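Local coordinates for CARDB domain-containing protein (Pyrococcus furiosus, PDB 3IDU) that is of unknown function but binds two manganese ions through its CARDB domain, an all-beta module of the E-set clan cut from a longer protein, at residues Phe16-Asp27 with Val103-Phe114; Asn43-Val54 with Trp66-Glu74. All blocks are in the same frame, centred on the assembly; numbering follows the deposited sequence.

How the contacts relate
Both contacts lie within the CARDB domain, with contact 2 nested in the chain inside the loop that contact 1 closes. Contact 1 brings residues 16-27 against residues 103-114 and supplies all six protein ligands of one manganese and two of the second. Contact 2, residues 43-54 with 66-74, binds no metal itself; its centre is about 12 Å from that of contact 1. The two meet directly at Asp18, whose O lies 2.8 Å from Leu44 N and whose N lies 2.9 Å from Asn43 OD1, both probable hydrogen bonds. Asn43 thus braces the backbone of a metal-binding residue. Pro17 packs nearby, its CB 3.1 Å from Ile47 O.

Contact 1 of 2, residues Phe16-Asp27 with Val103-Phe114; sequences FPDLTVEIKGPD and VELNENNNVATF. With MN (manganese (II) ion), chain C; MN (manganese (II) ion), chain D.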
loop_
_atom_site.group_PDB
_atom_site.type_symbol
_atom_site.label_atom_id
_atom_site.label_comp_id
_atom_site.label_asym_id
_atom_site.label_seq_id
_atom_site.Cartn_x
_atom_site.Cartn_y
_atom_site.Cartn_z
ATOM N N PHE A 16 -17.797 9.516 4.482
ATOM C CA PHE A 16 -17.248 8.222 4.062
ATOM C C PHE A 16 -15.749 8.111 4.227
ATOM O O PHE A 16 -15.027 9.101 4.124
ATOM C CB PHE A 16 -17.506 7.947 2.577
ATOM C CG PHE A 16 -18.944 7.971 2.182
ATOM C CD1 PHE A 16 -19.557 9.163 1.812
ATOM C CD2 PHE A 16 -19.678 6.794 2.142
ATOM C CE1 PHE A 16 -20.886 9.183 1.404
ATOM C CE2 PHE A 16 -21.006 6.800 1.737
ATOM C CZ PHE A 16 -21.615 7.998 1.365
ATOM N N PRO A 17 -15.255 6.894 4.485
ATOM C CA PRO A 17 -13.806 6.790 4.615
ATOM C C PRO A 17 -13.300 6.643 3.177
ATOM O O PRO A 17 -14.101 6.546 2.249
ATOM C CB PRO A 17 -13.622 5.502 5.429
ATOM C CG PRO A 17 -14.778 4.653 4.988
ATOM C CD PRO A 17 -15.930 5.651 4.902
ATOM N N ASP A 18 -11.988 6.684 2.983
ATOM C CA ASP A 18 -11.421 6.451 1.660
ATOM C C ASP A 18 -10.011 5.950 1.851
ATOM O O ASP A 18 -9.090 6.711 2.141
ATOM C CB ASP A 18 -11.392 7.686 0.752
ATOM C CG ASP A 18 -10.914 7.336 -0.658
ATOM O OD1 ASP A 18 -10.721 6.129 -0.919
ATOM O OD2 ASP A 18 -10.732 8.236 -1.507
ATOM N N LEU A 19 -9.867 4.649 1.692
ATOM C CA LEU A 19 -8.591 3.992 1.853
ATOM C C LEU A 19 -7.749 4.088 0.597
ATOM O O LEU A 19 -8.254 3.951 -0.511
ATOM C CB LEU A 19 -8.837 2.529 2.194
ATOM C CG LEU A 19 -9.629 2.323 3.481
ATOM C CD1 LEU A 19 -10.173 0.903 3.545
ATOM C CD2 LEU A 19 -8.721 2.607 4.670
ATOM N N THR A 20 -6.456 4.318 0.778
ATOM C CA THR A 20 -5.543 4.400 -0.349
ATOM C C THR A 20 -4.208 3.795 0.071
ATOM O O THR A 20 -3.910 3.703 1.261
ATOM C CB THR A 20 -5.319 5.859 -0.794
ATOM O OG1 THR A 20 -4.739 5.869 -2.106
ATOM C CG2 THR A 20 -4.382 6.565 0.165
ATOM N N VAL A 21 -3.410 3.382 -0.905
ATOM C CA VAL A 21 -2.107 2.792 -0.620
ATOM C C VAL A 21 -1.046 3.269 -1.603
ATOM O O VAL A 21 -1.338 3.566 -2.763
ATOM C CB VAL A 21 -2.147 1.249 -0.686
ATOM C CG1 VAL A 21 -2.960 0.693 0.462
ATOM C CG2 VAL A 21 -2.723 0.802 -2.021
ATOM N N GLU A 22 0.191 3.332 -1.121
ATOM C CA GLU A 22 1.323 3.752 -1.934
ATOM C C GLU A 22 2.544 2.993 -1.426
ATOM O O GLU A 22 2.691 2.779 -0.223
ATOM C CB GLU A 22 1.567 5.256 -1.789
ATOM C CG GLU A 22 2.222 5.892 -3.005
ATOM C CD GLU A 22 2.869 7.231 -2.694
ATOM O OE1 GLU A 22 2.311 7.989 -1.878
ATOM O OE2 GLU A 22 3.931 7.525 -3.276
ATOM N N ILE A 23 3.413 2.584 -2.344
ATOM C CA ILE A 23 4.625 1.853 -1.984
ATOM C C ILE A 23 5.830 2.766 -2.183
ATOM O O ILE A 23 5.884 3.516 -3.155
ATOM C CB ILE A 23 4.823 0.624 -2.887
ATOM C CG1 ILE A 23 3.660 -0.354 -2.711
ATOM C CG2 ILE A 23 6.161 -0.035 -2.575
ATOM C CD1 ILE A 23 3.483 -1.290 -3.891
ATOM N N LYS A 24 6.785 2.711 -1.261
ATOM C CA LYS A 24 7.995 3.518 -1.377
ATOM C C LYS A 24 9.216 2.679 -1.032
ATOM O O LYS A 24 9.199 1.904 -0.077
ATOM C CB LYS A 24 7.932 4.740 -0.456
ATOM C CG LYS A 24 6.851 5.730 -0.830
ATOM C CD LYS A 24 7.055 7.065 -0.140
ATOM C CE LYS A 24 5.951 8.036 -0.523
ATOM N NZ LYS A 24 6.188 9.389 0.039
ATOM N N GLY A 25 10.275 2.829 -1.819
ATOM C CA GLY A 25 11.489 2.072 -1.575
ATOM C C GLY A 25 12.376 2.056 -2.805
ATOM O O GLY A 25 12.044 2.686 -3.804
ATOM N N PRO A 26 13.511 1.338 -2.771
ATOM C CA PRO A 26 14.416 1.281 -3.925
ATOM C C PRO A 26 13.795 0.634 -5.158
ATOM O O PRO A 26 13.185 -0.432 -5.075
ATOM C CB PRO A 26 15.603 0.487 -3.387
ATOM C CG PRO A 26 14.956 -0.449 -2.415
ATOM C CD PRO A 26 13.995 0.470 -1.683
ATOM N N ASP A 27 13.954 1.294 -6.300
ATOM C CA ASP A 27 13.424 0.789 -7.558
ATOM C C ASP A 27 14.457 -0.112 -8.230
ATOM O O ASP A 27 14.206 -0.695 -9.286
ATOM C CB ASP A 27 13.048 1.952 -8.481
ATOM C CG ASP A 27 14.204 2.906 -8.728
ATOM O OD1 ASP A 27 14.781 3.416 -7.744
ATOM O OD2 ASP A 27 14.533 3.152 -9.908
ATOM N N VAL A 103 -17.247 0.560 2.434
ATOM C CA VAL A 103 -17.774 1.488 1.430
ATOM C C VAL A 103 -16.978 2.776 1.539
ATOM O O VAL A 103 -16.957 3.401 2.592
ATOM C CB VAL A 103 -19.272 1.782 1.664
ATOM C CG1 VAL A 103 -19.757 2.871 0.695
ATOM C CG2 VAL A 103 -20.078 0.506 1.446
ATOM N N GLU A 104 -16.321 3.169 0.449
ATOM C CA GLU A 104 -15.496 4.373 0.445
ATOM C C GLU A 104 -15.889 5.358 -0.639
ATOM O O GLU A 104 -16.712 5.069 -1.510
ATOM C CB GLU A 104 -14.029 4.023 0.196
ATOM C CG GLU A 104 -13.444 2.911 1.042
ATOM C CD GLU A 104 -12.248 2.271 0.358
ATOM O OE1 GLU A 104 -11.358 3.010 -0.103
ATOM O OE2 GLU A 104 -12.195 1.030 0.276
ATOM N N LEU A 105 -15.245 6.516 -0.587
ATOM C CA LEU A 105 -15.461 7.567 -1.570
ATOM C C LEU A 105 -14.904 7.114 -2.919
ATOM O O LEU A 105 -15.346 7.577 -3.969
ATOM C CB LEU A 105 -14.731 8.840 -1.143
ATOM C CG LEU A 105 -15.086 9.435 0.217
ATOM C CD1 LEU A 105 -14.077 10.518 0.568
ATOM C CD2 LEU A 105 -16.498 10.003 0.181
ATOM N N ASN A 106 -13.935 6.205 -2.887
ATOM C CA ASN A 106 -13.310 5.715 -4.109
ATOM C C ASN A 106 -12.772 4.305 -3.868
ATOM O O ASN A 106 -12.045 4.067 -2.904
ATOM C CB ASN A 106 -12.174 6.665 -4.506
ATOM C CG ASN A 106 -11.560 6.330 -5.855
ATOM O OD1 ASN A 106 -11.894 5.319 -6.479
ATOM N ND2 ASN A 106 -10.646 7.182 -6.309
ATOM N N GLU A 107 -13.154 3.366 -4.728
ATOM C CA GLU A 107 -12.687 1.985 -4.594
ATOM C C GLU A 107 -11.604 1.722 -5.639
ATOM O O GLU A 107 -11.025 0.632 -5.695
ATOM C CB GLU A 107 -13.846 0.993 -4.806
ATOM C CG GLU A 107 -15.162 1.346 -4.106
ATOM C CD GLU A 107 -15.098 1.271 -2.587
ATOM O OE1 GLU A 107 -16.088 1.683 -1.931
ATOM O OE2 GLU A 107 -14.073 0.797 -2.049
ATOM N N ASN A 108 -11.318 2.731 -6.455
ATOM C CA ASN A 108 -10.333 2.586 -7.512
ATOM C C ASN A 108 -8.943 3.144 -7.201
ATOM O O ASN A 108 -8.083 3.201 -8.079
ATOM C CB ASN A 108 -10.882 3.202 -8.808
ATOM C CG ASN A 108 -12.247 2.638 -9.186
ATOM O OD1 ASN A 108 -13.276 3.313 -9.058
ATOM N ND2 ASN A 108 -12.264 1.384 -9.633
ATOM N N ASN A 109 -8.718 3.546 -5.953
ATOM C CA ASN A 109 -7.413 4.060 -5.542
ATOM C C ASN A 109 -6.899 3.179 -4.405
ATOM O O ASN A 109 -6.094 3.605 -3.571
ATOM C CB ASN A 109 -7.518 5.524 -5.081
ATOM C CG ASN A 109 -8.460 5.710 -3.899
ATOM O OD1 ASN A 109 -9.169 4.788 -3.507
ATOM N ND2 ASN A 109 -8.475 6.917 -3.336
ATOM N N ASN A 110 -7.364 1.934 -4.398
ATOM C CA ASN A 110 -6.999 0.969 -3.368
ATOM C C ASN A 110 -5.873 0.037 -3.788
ATOM O O ASN A 110 -5.560 -0.912 -3.073
ATOM C CB ASN A 110 -8.227 0.139 -2.983
ATOM C CG ASN A 110 -9.247 0.936 -2.203
ATOM O OD1 ASN A 110 -9.609 2.046 -2.585
ATOM N ND2 ASN A 110 -9.727 0.367 -1.107
ATOM N N VAL A 111 -5.261 0.299 -4.938
ATOM C CA VAL A 111 -4.176 -0.551 -5.420
ATOM C C VAL A 111 -2.955 0.257 -5.848
ATOM O O VAL A 111 -3.079 1.247 -6.573
ATOM C CB VAL A 111 -4.639 -1.406 -6.619
ATOM C CG1 VAL A 111 -3.491 -2.271 -7.114
ATOM C CG2 VAL A 111 -5.823 -2.274 -6.216
ATOM N N ALA A 112 -1.782 -0.177 -5.395
ATOM C CA ALA A 112 -0.520 0.469 -5.728
ATOM C C ALA A 112 0.328 -0.483 -6.569
ATOM O O ALA A 112 0.262 -1.707 -6.408
ATOM C CB ALA A 112 0.232 0.849 -4.455
ATOM N N THR A 113 1.117 0.086 -7.472
ATOM C CA THR A 113 1.989 -0.697 -8.333
ATOM C C THR A 113 3.374 -0.070 -8.262
ATOM O O THR A 113 3.520 1.144 -8.396
ATOM C CB THR A 113 1.482 -0.688 -9.791
ATOM O OG1 THR A 113 0.120 -1.132 -9.818
ATOM C CG2 THR A 113 2.323 -1.618 -10.657
ATOM N N PHE A 114 4.383 -0.898 -8.029
ATOM C CA PHE A 114 5.751 -0.421 -7.921
ATOM C C PHE A 114 6.677 -1.459 -8.541
ATOM O O PHE A 114 6.682 -2.624 -8.141
ATOM C CB PHE A 114 6.093 -0.194 -6.445
ATOM C CG PHE A 114 7.342 0.606 -6.221
ATOM C CD1 PHE A 114 8.595 0.021 -6.362
ATOM C CD2 PHE A 114 7.263 1.954 -5.883
ATOM C CE1 PHE A 114 9.757 0.765 -6.171
ATOM C CE2 PHE A 114 8.419 2.710 -5.689
ATOM C CZ PHE A 114 9.670 2.113 -5.834
HETATM MN MN MN C . -10.143 4.002 -1.716
HETATM MN MN MN D . -13.655 -0.534 -0.200
HETATM O O HOH W 1 -12.250 -1.825 -1.543
#
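A six-coordinate manganese site joins the start of strand 19-24 to the loop before strand 111-118. Asp18 OD1, Glu104 OE1, Asn109 OD1, Asn110 OD1 and the carbonyls of Leu19 and Asn106 all bind the ion, hard oxygens that suit manganese. Glu104 bridges: its OE1 lies 2.2 Å from this ion, while OE2 binds the second manganese beside Glu107 OE2, a water, and Asp97, Asn100 and Val102. The ligands also hold one another. Leu19 N donates to Glu104 OE1 (2.9 Å) from above the carboxylate plane, and Asn110 ND2 takes the syn lone pair of Glu104 OE2 at 2.9 Å. Asn109, with CG between backbone N and carbonyl carbon (chi1 60°), turns OD1 to the metal and ND2 to Asp18 OD2, 3.2 Å away. From the second shell, Thr20 OG1 positions Asn109 through its carbonyl (3.0 Å to O).

Beyond the site apolar side chains mostly pack, with backbone carbonyls against the Phe114 ring. Ala112 CB, small enough to fit against the backbone of Val21 and Glu22, sits 3.8 Å from Val21 CG2. Ile23 CG2 lies 3.9 Å from Phe114 CG, and Gly25 O 3.2 Å from Phe114 CZ. An alanine here is likely to open a gap beside Ile23 CG2 and the Gly25 carbonyl. Ligation and packing thus join edge strand 19-24 of one sheet to strand 111-118 of the other, in the beta-sandwich of E-set domains.

Contact 2 of 2, residues Asn43-Val54 with Trp66-Glu74; sequences NLGGIGVPSTKV and WTVSLGPKE
Asn43 ND2 reaches across to Leu70 O and Gly71 O in two weak hydrogen bonds, at 3.3 Å and 3.2 Å. With CG anti to the backbone N (chi1 178°), the amide lies inside the loop, where ND2 also gives a straighter bond to Ile47 O, 2.8 Å away and close to the amide plane. Its OD1 accepts from Gly45 N, forming an Asx turn, so this one side chain ties together both loops. Asparagine suits the place by offering a donor and an acceptor at once.

From here the segments run on as a beta hairpin, strands 49-58 and 61-70 of the five-stranded sheet. Val49 N meets Leu70 O at 2.7 Å; then a beta bulge shifts the register by one before Thr52 pairs with Val68 and Val54 with Trp66. The beta-branched residues favour extended strands. Val54 CG2 lies 4.0 Å from Val68 CG2, and Val54 CG1 lies 4.0 Å from Trp66 CE3, while Val54 O meets the indole at its edge, in plane.

Farther out, Glu74 OE2 accepts from Gly71 N through its anti lone pair at 2.7 Å, bracing the type II turn Gly71-Glu74. Val54 and Trp66 both rest on Leu78 of strand 75-82, and Leu70 packs against Leu19 and Val41.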
loop_
_atom_site.group_PDB
_atom_site.type_symbol
_atom_site.label_atom_id
_atom_site.label_comp_id
_atom_site.label_asym_id
_atom_site.label_seq_id
_atom_site.Cartn_x
_atom_site.Cartn_y
_atom_site.Cartn_z
ATOM N N ASN A 43 -6.316 7.055 5.158
ATOM C CA ASN A 43 -7.767 7.146 5.142
ATOM C C ASN A 43 -8.006 8.622 4.883
ATOM O O ASN A 43 -7.836 9.446 5.778
ATOM C CB ASN A 43 -8.388 6.765 6.485
ATOM C CG ASN A 43 -9.900 6.913 6.479
ATOM O OD1 ASN A 43 -10.501 7.235 5.450
ATOM N ND2 ASN A 43 -10.526 6.669 7.628
ATOM N N LEU A 44 -8.375 8.958 3.654
ATOM C CA LEU A 44 -8.614 10.347 3.290
ATOM C C LEU A 44 -9.980 10.840 3.749
ATOM O O LEU A 44 -10.249 12.039 3.703
ATOM C CB LEU A 44 -8.517 10.507 1.774
ATOM C CG LEU A 44 -7.286 9.903 1.099
ATOM C CD1 LEU A 44 -7.412 10.032 -0.414
ATOM C CD2 LEU A 44 -6.032 10.594 1.601
ATOM N N GLY A 45 -10.827 9.914 4.194
ATOM C CA GLY A 45 -12.175 10.264 4.614
ATOM C C GLY A 45 -12.387 10.772 6.028
ATOM O O GLY A 45 -11.468 10.779 6.844
ATOM N N GLY A 46 -13.622 11.186 6.309
ATOM C CA GLY A 46 -13.968 11.709 7.622
ATOM C C GLY A 46 -14.532 10.671 8.578
ATOM O O GLY A 46 -14.892 10.989 9.716
ATOM N N ILE A 47 -14.624 9.430 8.110
ATOM C CA ILE A 47 -15.123 8.328 8.923
ATOM C C ILE A 47 -13.974 7.344 9.069
ATOM O O ILE A 47 -13.258 7.079 8.106
ATOM C CB ILE A 47 -16.318 7.624 8.251
ATOM C CG1 ILE A 47 -17.463 8.618 8.067
ATOM C CG2 ILE A 47 -16.761 6.435 9.089
ATOM C CD1 ILE A 47 -18.014 9.181 9.360
ATOM N N GLY A 48 -13.784 6.824 10.276
ATOM C CA GLY A 48 -12.697 5.890 10.501
ATOM C C GLY A 48 -12.957 4.479 10.007
ATOM O O GLY A 48 -14.082 4.121 9.640
ATOM N N VAL A 49 -11.895 3.679 10.002
ATOM C CA VAL A 49 -11.946 2.292 9.576
ATOM C C VAL A 49 -11.348 1.441 10.684
ATOM O O VAL A 49 -10.133 1.336 10.807
ATOM C CB VAL A 49 -11.132 2.079 8.284
ATOM C CG1 VAL A 49 -11.163 0.613 7.887
ATOM C CG2 VAL A 49 -11.719 2.952 7.165
ATOM N N PRO A 50 -12.202 0.833 11.519
ATOM C CA PRO A 50 -11.754 -0.012 12.630
ATOM C C PRO A 50 -10.863 -1.173 12.218
ATOM O O PRO A 50 -9.943 -1.548 12.945
ATOM C CB PRO A 50 -13.068 -0.487 13.250
ATOM C CG PRO A 50 -13.996 0.655 12.982
ATOM C CD PRO A 50 -13.662 1.024 11.555
ATOM N N SER A 51 -11.127 -1.742 11.047
ATOM C CA SER A 51 -10.341 -2.877 10.588
ATOM C C SER A 51 -10.419 -3.130 9.088
ATOM O O SER A 51 -11.503 -3.215 8.521
ATOM C CB SER A 51 -10.790 -4.148 11.319
ATOM O OG SER A 51 -9.962 -5.252 10.977
ATOM N N THR A 52 -9.259 -3.238 8.450
ATOM C CA THR A 52 -9.196 -3.542 7.031
ATOM C C THR A 52 -7.881 -4.249 6.762
ATOM O O THR A 52 -6.916 -4.116 7.522
ATOM C CB THR A 52 -9.298 -2.288 6.135
ATOM O OG1 THR A 52 -9.466 -2.698 4.768
ATOM C CG2 THR A 52 -8.043 -1.442 6.241
ATOM N N LYS A 53 -7.847 -5.018 5.684
ATOM C CA LYS A 53 -6.651 -5.766 5.345
ATOM C C LYS A 53 -5.789 -5.099 4.282
ATOM O O LYS A 53 -6.292 -4.538 3.308
ATOM C CB LYS A 53 -7.043 -7.175 4.886
ATOM C CG LYS A 53 -7.798 -7.985 5.941
ATOM C CD LYS A 53 -8.121 -9.389 5.449
ATOM C CE LYS A 53 -8.835 -10.213 6.515
ATOM N NZ LYS A 53 -9.166 -11.593 6.045
ATOM N N VAL A 54 -4.482 -5.161 4.493
ATOM C CA VAL A 54 -3.521 -4.616 3.551
ATOM C C VAL A 54 -2.681 -5.820 3.124
ATOM O O VAL A 54 -2.310 -6.659 3.955
ATOM C CB VAL A 54 -2.613 -3.547 4.211
ATOM C CG1 VAL A 54 -1.569 -3.052 3.212
ATOM C CG2 VAL A 54 -3.465 -2.381 4.698
ATOM N N TRP A 66 -1.273 -7.523 6.468
ATOM C CA TRP A 66 -1.472 -6.730 7.674
ATOM C C TRP A 66 -2.959 -6.500 7.870
ATOM O O TRP A 66 -3.738 -6.520 6.919
ATOM C CB TRP A 66 -0.850 -5.344 7.527
ATOM C CG TRP A 66 0.626 -5.269 7.388
ATOM C CD1 TRP A 66 1.527 -5.018 8.382
ATOM C CD2 TRP A 66 1.373 -5.324 6.172
ATOM N NE1 TRP A 66 2.789 -4.899 7.858
ATOM C CE2 TRP A 66 2.725 -5.086 6.502
ATOM C CE3 TRP A 66 1.032 -5.550 4.831
ATOM C CZ2 TRP A 66 3.738 -5.062 5.541
ATOM C CZ3 TRP A 66 2.036 -5.526 3.876
ATOM C CH2 TRP A 66 3.377 -5.284 4.237
ATOM N N THR A 67 -3.334 -6.255 9.116
ATOM C CA THR A 67 -4.708 -5.937 9.471
ATOM C C THR A 67 -4.531 -4.616 10.206
ATOM O O THR A 67 -3.922 -4.585 11.277
ATOM C CB THR A 67 -5.303 -6.992 10.428
ATOM O OG1 THR A 67 -5.569 -8.199 9.705
ATOM C CG2 THR A 67 -6.590 -6.486 11.060
ATOM N N VAL A 68 -5.030 -3.521 9.639
ATOM C CA VAL A 68 -4.852 -2.229 10.290
ATOM C C VAL A 68 -6.132 -1.444 10.495
ATOM O O VAL A 68 -7.173 -1.756 9.919
ATOM C CB VAL A 68 -3.877 -1.322 9.501
ATOM C CG1 VAL A 68 -2.580 -2.060 9.233
ATOM C CG2 VAL A 68 -4.519 -0.862 8.210
ATOM N N SER A 69 -6.036 -0.432 11.350
ATOM C CA SER A 69 -7.153 0.447 11.628
ATOM C C SER A 69 -6.673 1.835 11.250
ATOM O O SER A 69 -5.481 2.131 11.346
ATOM C CB SER A 69 -7.527 0.414 13.111
ATOM O OG SER A 69 -6.449 0.870 13.909
ATOM N N LEU A 70 -7.589 2.685 10.793
ATOM C CA LEU A 70 -7.227 4.044 10.414
ATOM C C LEU A 70 -8.350 5.004 10.719
ATOM O O LEU A 70 -9.456 4.871 10.193
ATOM C CB LEU A 70 -6.898 4.128 8.923
ATOM C CG LEU A 70 -5.611 3.454 8.452
ATOM C CD1 LEU A 70 -5.633 3.373 6.929
ATOM C CD2 LEU A 70 -4.397 4.223 8.940
ATOM N N GLY A 71 -8.061 5.969 11.580
ATOM C CA GLY A 71 -9.062 6.957 11.919
ATOM C C GLY A 71 -9.196 7.924 10.760
ATOM O O GLY A 71 -8.464 7.823 9.771
ATOM N N PRO A 72 -10.134 8.870 10.845
ATOM C CA PRO A 72 -10.303 9.835 9.756
ATOM C C PRO A 72 -9.011 10.616 9.499
ATOM O O PRO A 72 -8.323 11.029 10.436
ATOM C CB PRO A 72 -11.451 10.721 10.250
ATOM C CG PRO A 72 -11.398 10.583 11.741
ATOM C CD PRO A 72 -11.078 9.127 11.945
ATOM N N LYS A 73 -8.683 10.794 8.224
ATOM C CA LYS A 73 -7.490 11.523 7.830
ATOM C C LYS A 73 -6.213 10.993 8.480
ATOM O O LYS A 73 -5.279 11.755 8.716
ATOM C CB LYS A 73 -7.658 13.014 8.154
ATOM C CG LYS A 73 -8.738 13.714 7.337
ATOM C CD LYS A 73 -8.744 15.216 7.601
ATOM C CE LYS A 73 -9.743 15.947 6.713
ATOM N NZ LYS A 73 -9.820 17.405 7.031
ATOM N N GLU A 74 -6.165 9.698 8.777
ATOM C CA GLU A 74 -4.974 9.117 9.393
ATOM C C GLU A 74 -4.142 8.335 8.376
ATOM O O GLU A 74 -4.666 7.809 7.390
ATOM C CB GLU A 74 -5.351 8.193 10.558
ATOM C CG GLU A 74 -4.135 7.711 11.343
ATOM C CD GLU A 74 -4.474 6.811 12.526
ATOM O OE1 GLU A 74 -3.549 6.490 13.305
ATOM O OE2 GLU A 74 -5.648 6.421 12.685
#